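Local coordinates for ABC sugar transporter, periplasmic sugar binding protein (Legionella pneumophila subsp. pneumophila, PDB 3ROT), which probably binds a sugar in the periplasm and delivers it to an ABC transporter for uptake, at residues A[130-135]-A[186-191]; A[117-122]-A[239-244]. All blocks are in the same frame, centred on the assembly; numbering follows the deposited sequence.

Contact 1 of 2, residues A[130-135]-A[186-191]; sequences AKRALV and HPETNI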
loop_
_atom_site.group_PDB
_atom_site.type_symbol
_atom_site.label_atom_id
_atom_site.label_comp_id
_atom_site.label_asym_id
_atom_site.label_seq_id
_atom_site.Cartn_x
_atom_site.Cartn_y
_atom_site.Cartn_z
ATOM N N ALA A 130 12.051 27.106 -10.248
ATOM C CA ALA A 130 12.745 26.285 -9.253
ATOM C C ALA A 130 13.660 27.077 -8.306
ATOM O O ALA A 130 14.554 27.801 -8.750
ATOM C CB ALA A 130 13.554 25.191 -9.961
ATOM N N LYS A 131 13.433 26.913 -7.003
ATOM C CA LYS A 131 14.210 27.589 -5.964
ATOM C C LYS A 131 14.947 26.583 -5.083
ATOM O O LYS A 131 16.147 26.708 -4.844
ATOM C CB LYS A 131 13.292 28.420 -5.058
ATOM C CG LYS A 131 12.516 29.522 -5.751
ATOM C CD LYS A 131 13.419 30.684 -6.153
ATOM C CE LYS A 131 12.605 31.824 -6.764
ATOM N NZ LYS A 131 11.582 32.353 -5.814
ATOM N N ARG A 132 14.206 25.589 -4.599
ATOM C CA ARG A 132 14.754 24.573 -3.720
ATOM C C ARG A 132 14.003 23.248 -3.908
ATOM O O ARG A 132 12.768 23.220 -3.905
ATOM C CB ARG A 132 14.619 25.043 -2.273
ATOM C CG ARG A 132 15.303 24.165 -1.242
ATOM C CD ARG A 132 14.924 24.604 0.171
ATOM N NE ARG A 132 15.855 24.093 1.175
ATOM C CZ ARG A 132 17.075 24.585 1.383
ATOM N NH1 ARG A 132 17.518 25.609 0.663
ATOM N NH2 ARG A 132 17.855 24.049 2.310
ATOM N N ALA A 133 14.755 22.163 -4.069
ATOM C CA ALA A 133 14.169 20.840 -4.271
ATOM C C ALA A 133 14.414 19.907 -3.105
ATOM O O ALA A 133 15.447 19.976 -2.437
ATOM C CB ALA A 133 14.720 20.203 -5.537
ATOM N N LEU A 134 13.456 19.016 -2.880
ATOM C CA LEU A 134 13.549 18.035 -1.815
ATOM C C LEU A 134 13.442 16.653 -2.456
ATOM O O LEU A 134 12.533 16.408 -3.248
ATOM C CB LEU A 134 12.416 18.255 -0.816
ATOM C CG LEU A 134 12.307 17.331 0.394
ATOM C CD1 LEU A 134 13.491 17.549 1.333
ATOM C CD2 LEU A 134 10.975 17.607 1.115
ATOM N N VAL A 135 14.387 15.771 -2.139
ATOM C CA VAL A 135 14.398 14.415 -2.680
ATOM C C VAL A 135 14.004 13.436 -1.588
ATOM O O VAL A 135 14.707 13.306 -0.575
ATOM C CB VAL A 135 15.790 14.016 -3.211
ATOM C CG1 VAL A 135 15.762 12.565 -3.705
ATOM C CG2 VAL A 135 16.205 14.955 -4.338
ATOM N N HIS A 186 11.775 25.012 5.601
ATOM C CA HIS A 186 12.118 25.559 4.290
ATOM C C HIS A 186 10.875 25.721 3.428
ATOM O O HIS A 186 10.675 24.984 2.461
ATOM C CB HIS A 186 13.128 24.657 3.570
ATOM C CG HIS A 186 14.412 24.472 4.318
ATOM N ND1 HIS A 186 14.577 23.507 5.289
ATOM C CD2 HIS A 186 15.577 25.160 4.269
ATOM C CE1 HIS A 186 15.789 23.609 5.807
ATOM N NE2 HIS A 186 16.416 24.604 5.206
ATOM N N PRO A 187 10.024 26.702 3.764
ATOM C CA PRO A 187 8.791 26.957 3.014
ATOM C C PRO A 187 8.997 27.286 1.542
ATOM O O PRO A 187 8.100 27.063 0.733
ATOM C CB PRO A 187 8.140 28.105 3.789
ATOM C CG PRO A 187 9.306 28.809 4.405
ATOM C CD PRO A 187 10.168 27.664 4.870
ATOM N N GLU A 188 10.171 27.807 1.194
ATOM C CA GLU A 188 10.461 28.158 -0.196
ATOM C C GLU A 188 10.618 26.916 -1.087
ATOM O O GLU A 188 10.618 27.027 -2.314
ATOM C CB GLU A 188 11.731 29.019 -0.291
ATOM C CG GLU A 188 13.030 28.290 0.038
ATOM C CD GLU A 188 13.294 28.175 1.531
ATOM O OE1 GLU A 188 12.333 28.272 2.323
ATOM O OE2 GLU A 188 14.469 27.977 1.911
ATOM N N THR A 189 10.759 25.744 -0.471
ATOM C CA THR A 189 10.902 24.498 -1.224
ATOM C C THR A 189 9.714 24.419 -2.177
ATOM O O THR A 189 8.572 24.391 -1.728
ATOM C CB THR A 189 10.865 23.266 -0.287
ATOM O OG1 THR A 189 11.881 23.391 0.721
ATOM C CG2 THR A 189 11.090 21.979 -1.086
ATOM N N ASN A 190 9.977 24.391 -3.481
ATOM C CA ASN A 190 8.893 24.336 -4.461
ATOM C C ASN A 190 8.959 23.165 -5.432
ATOM O O ASN A 190 8.163 23.072 -6.372
ATOM C CB ASN A 190 8.797 25.660 -5.234
ATOM C CG ASN A 190 10.108 26.065 -5.897
ATOM O OD1 ASN A 190 11.136 25.400 -5.751
ATOM N ND2 ASN A 190 10.071 27.170 -6.631
ATOM N N ILE A 191 9.913 22.271 -5.209
ATOM C CA ILE A 191 10.039 21.095 -6.047
ATOM C C ILE A 191 10.281 19.860 -5.199
ATOM O O ILE A 191 11.132 19.859 -4.305
ATOM C CB ILE A 191 11.194 21.203 -7.054
ATOM C CG1 ILE A 191 10.907 22.294 -8.082
ATOM C CG2 ILE A 191 11.368 19.871 -7.770
ATOM C CD1 ILE A 191 11.890 22.298 -9.250
#

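Contact 2 of 2, residues A[117-122]-A[239-244]; sequences KKLGEK and VNYVMD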
loop_
_atom_site.group_PDB
_atom_site.type_symbol
_atom_site.label_atom_id
_atom_site.label_comp_id
_atom_site.label_asym_id
_atom_site.label_seq_id
_atom_site.Cartn_x
_atom_site.Cartn_y
_atom_site.Cartn_z
ATOM N N LYS A 117 19.027 11.736 -13.872
ATOM C CA LYS A 117 19.463 12.947 -14.570
ATOM C C LYS A 117 18.336 13.470 -15.435
ATOM O O LYS A 117 18.054 14.664 -15.442
ATOM C CB LYS A 117 20.663 12.665 -15.470
ATOM C CG LYS A 117 21.914 12.250 -14.738
ATOM C CD LYS A 117 23.067 12.107 -15.728
ATOM C CE LYS A 117 24.351 11.667 -15.028
ATOM N NZ LYS A 117 24.730 12.599 -13.926
ATOM N N LYS A 118 17.697 12.563 -16.165
ATOM C CA LYS A 118 16.590 12.921 -17.036
ATOM C C LYS A 118 15.414 13.522 -16.266
ATOM O O LYS A 118 14.770 14.466 -16.733
ATOM C CB LYS A 118 16.134 11.690 -17.815
ATOM C CG LYS A 118 14.784 11.843 -18.485
ATOM C CD LYS A 118 14.820 12.812 -19.654
ATOM C CE LYS A 118 13.427 12.962 -20.250
ATOM N NZ LYS A 118 12.800 11.632 -20.544
ATOM N N LEU A 119 15.123 12.984 -15.087
ATOM C CA LEU A 119 14.007 13.522 -14.326
ATOM C C LEU A 119 14.382 14.921 -13.875
ATOM O O LEU A 119 13.570 15.833 -13.939
ATOM C CB LEU A 119 13.668 12.649 -13.118
ATOM C CG LEU A 119 12.362 13.079 -12.443
ATOM C CD1 LEU A 119 11.253 13.185 -13.501
ATOM C CD2 LEU A 119 11.987 12.086 -11.344
ATOM N N GLY A 120 15.624 15.069 -13.431
ATOM C CA GLY A 120 16.113 16.366 -13.003
ATOM C C GLY A 120 15.988 17.401 -14.111
ATOM O O GLY A 120 15.507 18.496 -13.869
ATOM N N GLU A 121 16.401 17.053 -15.329
ATOM C CA GLU A 121 16.328 17.979 -16.460
ATOM C C GLU A 121 14.894 18.355 -16.843
ATOM O O GLU A 121 14.629 19.484 -17.258
ATOM C CB GLU A 121 17.027 17.385 -17.690
ATOM C CG GLU A 121 18.492 17.054 -17.484
ATOM C CD GLU A 121 19.103 16.327 -18.677
ATOM O OE1 GLU A 121 18.480 15.364 -19.178
ATOM O OE2 GLU A 121 20.209 16.714 -19.107
ATOM N N LYS A 122 13.970 17.408 -16.710
ATOM C CA LYS A 122 12.579 17.668 -17.053
ATOM C C LYS A 122 11.929 18.612 -16.037
ATOM O O LYS A 122 11.171 19.510 -16.405
ATOM C CB LYS A 122 11.803 16.345 -17.132
ATOM C CG LYS A 122 10.310 16.498 -17.377
ATOM C CD LYS A 122 10.000 17.341 -18.600
ATOM C CE LYS A 122 10.769 16.859 -19.815
ATOM N NZ LYS A 122 10.583 15.405 -20.030
ATOM N N VAL A 239 1.021 16.445 -9.907
ATOM C CA VAL A 239 2.326 15.845 -10.213
ATOM C C VAL A 239 2.598 16.231 -11.670
ATOM O O VAL A 239 1.743 16.033 -12.533
ATOM C CB VAL A 239 2.288 14.295 -10.073
ATOM C CG1 VAL A 239 3.542 13.672 -10.688
ATOM C CG2 VAL A 239 2.189 13.908 -8.595
ATOM N N ASN A 240 3.779 16.785 -11.930
ATOM C CA ASN A 240 4.157 17.263 -13.264
ATOM C C ASN A 240 4.677 16.264 -14.293
ATOM O O ASN A 240 4.321 16.341 -15.474
ATOM C CB ASN A 240 5.204 18.378 -13.134
ATOM C CG ASN A 240 4.606 19.700 -12.721
ATOM O OD1 ASN A 240 3.502 19.760 -12.188
ATOM N ND2 ASN A 240 5.345 20.774 -12.954
ATOM N N TYR A 241 5.542 15.355 -13.854
ATOM C CA TYR A 241 6.147 14.393 -14.756
ATOM C C TYR A 241 6.614 13.167 -13.993
ATOM O O TYR A 241 7.166 13.274 -12.897
ATOM C CB TYR A 241 7.346 15.039 -15.448
ATOM C CG TYR A 241 7.826 14.313 -16.672
ATOM C CD1 TYR A 241 7.206 14.508 -17.904
ATOM C CD2 TYR A 241 8.902 13.433 -16.604
ATOM C CE1 TYR A 241 7.648 13.845 -19.041
ATOM C CE2 TYR A 241 9.352 12.764 -17.741
ATOM C CZ TYR A 241 8.719 12.980 -18.954
ATOM O OH TYR A 241 9.182 12.357 -20.089
ATOM N N VAL A 242 6.410 11.999 -14.585
ATOM C CA VAL A 242 6.801 10.751 -13.944
ATOM C C VAL A 242 7.556 9.845 -14.902
ATOM O O VAL A 242 7.116 9.620 -16.029
ATOM C CB VAL A 242 5.564 9.994 -13.429
ATOM C CG1 VAL A 242 5.979 8.686 -12.799
ATOM C CG2 VAL A 242 4.806 10.864 -12.419
HETATM N N MSE A 243 8.694 9.337 -14.442
HETATM C CA MSE A 243 9.515 8.442 -15.235
HETATM C C MSE A 243 8.867 7.065 -15.297
HETATM O O MSE A 243 8.443 6.524 -14.279
HETATM C CB MSE A 243 10.907 8.310 -14.615
HETATM C CG MSE A 243 11.685 9.619 -14.525
HETATM SE SE MSE A 243 11.891 10.398 -16.253
HETATM C CE MSE A 243 13.247 9.219 -16.949
ATOM N N ASP A 244 8.794 6.496 -16.490
ATOM C CA ASP A 244 8.212 5.170 -16.633
ATOM C C ASP A 244 9.282 4.160 -17.046
ATOM O O ASP A 244 9.918 4.324 -18.082
ATOM C CB ASP A 244 7.086 5.196 -17.672
ATOM C CG ASP A 244 6.434 3.839 -17.851
ATOM O OD1 ASP A 244 6.386 3.065 -16.875
ATOM O OD2 ASP A 244 5.957 3.547 -18.960
#

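Contact 1 of 2, residues A[130-135]-A[186-191]
Where two neighbouring strands of a parallel sheet begin, the start of strand 132-137 lies against the turn that leads from helix 172-185 into strand 191-194; Arg-132, Ile-191 and Asn-190 contribute most. Ala-133 pairs with Ile-191 in a parallel bridge: Ile-191 N donates to Arg-132 O, and Leu-134 N reaches Ile-191 O at 2.9 Å. Arg-132 O also takes the N-H of Asn-190, 3.1 Å from Asn-190 N, so one carbonyl holds two successive amides. Ala-130 CB meets Ile-191 CD1.

The Asn-190 side chain folds back, with CG between N and the carbonyl carbon (chi1 55°), and brings OD1 to the other segment. Asn-190 OD1 receives Lys-131 N at 3.0 Å in the carbonyl plane, on a lone pair. Arg-132 N, 3.3 Å from the same Asn-190 OD1, is tilted from that plane. Asn-190 ND2 donates to Ser-129 O, so bonds at both ends of the amide fix its rotation.

Arg-132 runs extended along the turn, its CD 3.3 Å from Thr-189 OG1. The guanidinium plane is parallel to the His-186 ring (1° apart) but offset from it, with His-186 CD2 over the guanidinium face, 3.2 Å from Arg-132 NH2. Tyr-182 OH accepts from Arg-132 NE, and its ring stacks on His-186. His-186 O accepts from both Thr-189 N and Thr-189 OG1, two bonds closing the type I turn. Glu-188 OE2 stays 4.1 Å from Arg-132 NH1, beyond a salt bridge; its charge probably still steadies the arginine, held by the Tyr-182 hydroxyl at NE and by its parallel contact with His-186.

Contact 2 of 2, residues A[117-122]-A[239-244]
Helix 117-122 and the edge strand 241-243 run almost antiparallel, 171° between their directions, with their axes 9.2 Å apart at closest approach, and no hydrogen bond joins them. The side chains that meet between them come from one flank of the helix, Lys-118, Leu-119 and Lys-122, and from one side of the strand, Tyr-241 and Met-243, the latter present as selenomethionine.

Lys-122 is laid over a face of the Tyr-241 ring. Its chain leaves with CG anti to the backbone N (chi1 175°) and then bends at each of the next three torsions, curling back so that two parts of it meet the same face. Lys-122 CG sits 3.5 Å from the centroid of the Tyr-241 ring as a CH-pi contact. Lys-122 NZ lies 3.6 Å from the centroid of the Tyr-241 ring and 28° off its normal, a cation-pi contact. It is displaced toward the phenol end, where Lys-122 NZ comes 3.2 Å from Tyr-241 CZ. Although NZ is also near the hydroxyl, the angle is poor for a hydrogen bond.

Leu-119 meets the same ring at its edge, with Leu-119 CD1 3.9 Å from Tyr-241 CD2 and 3.7 Å from Met-243 CG. Met-243 is bent at chi2 and chi3, which turns its selenium to the tyrosine edge, near the ring plane, and sends Met-243 CE across to Lys-118, 3.4 Å from Lys-118 CG, a tight carbon pair. Phe-224 of strand 220-224 touches both Leu-119 and Met-243. The Tyr-241 hydroxyl has the amines of both Lys-118 and Lys-122 near it; ring face and hydroxyl would help offset the positive charge of these two lysines, while Leu-119 and Met-243 hold the ring edge.

In the fold
Both contacts belong to the half of the protein built on the five-stranded parallel sheet, in the order 162-167, 132-137, 191-194, 220-224, 241-243. Contact 1 joins two adjacent strands of that sheet at their starts, whereas contact 2 sets helix 112-126 against the outermost strand 241-243. Helix 112-126 leads directly into strand 132-137, so the chain passes from contact 2 to contact 1, and contact 1 is nested within the loop that contact 2 closes. Their centres lie 16 Å apart and their nearest atoms about 7 Å, without touching. Together they illustrate how one alpha/beta lobe of a periplasmic binding protein is held together by pairing within its sheet and by a helix packed against its edge.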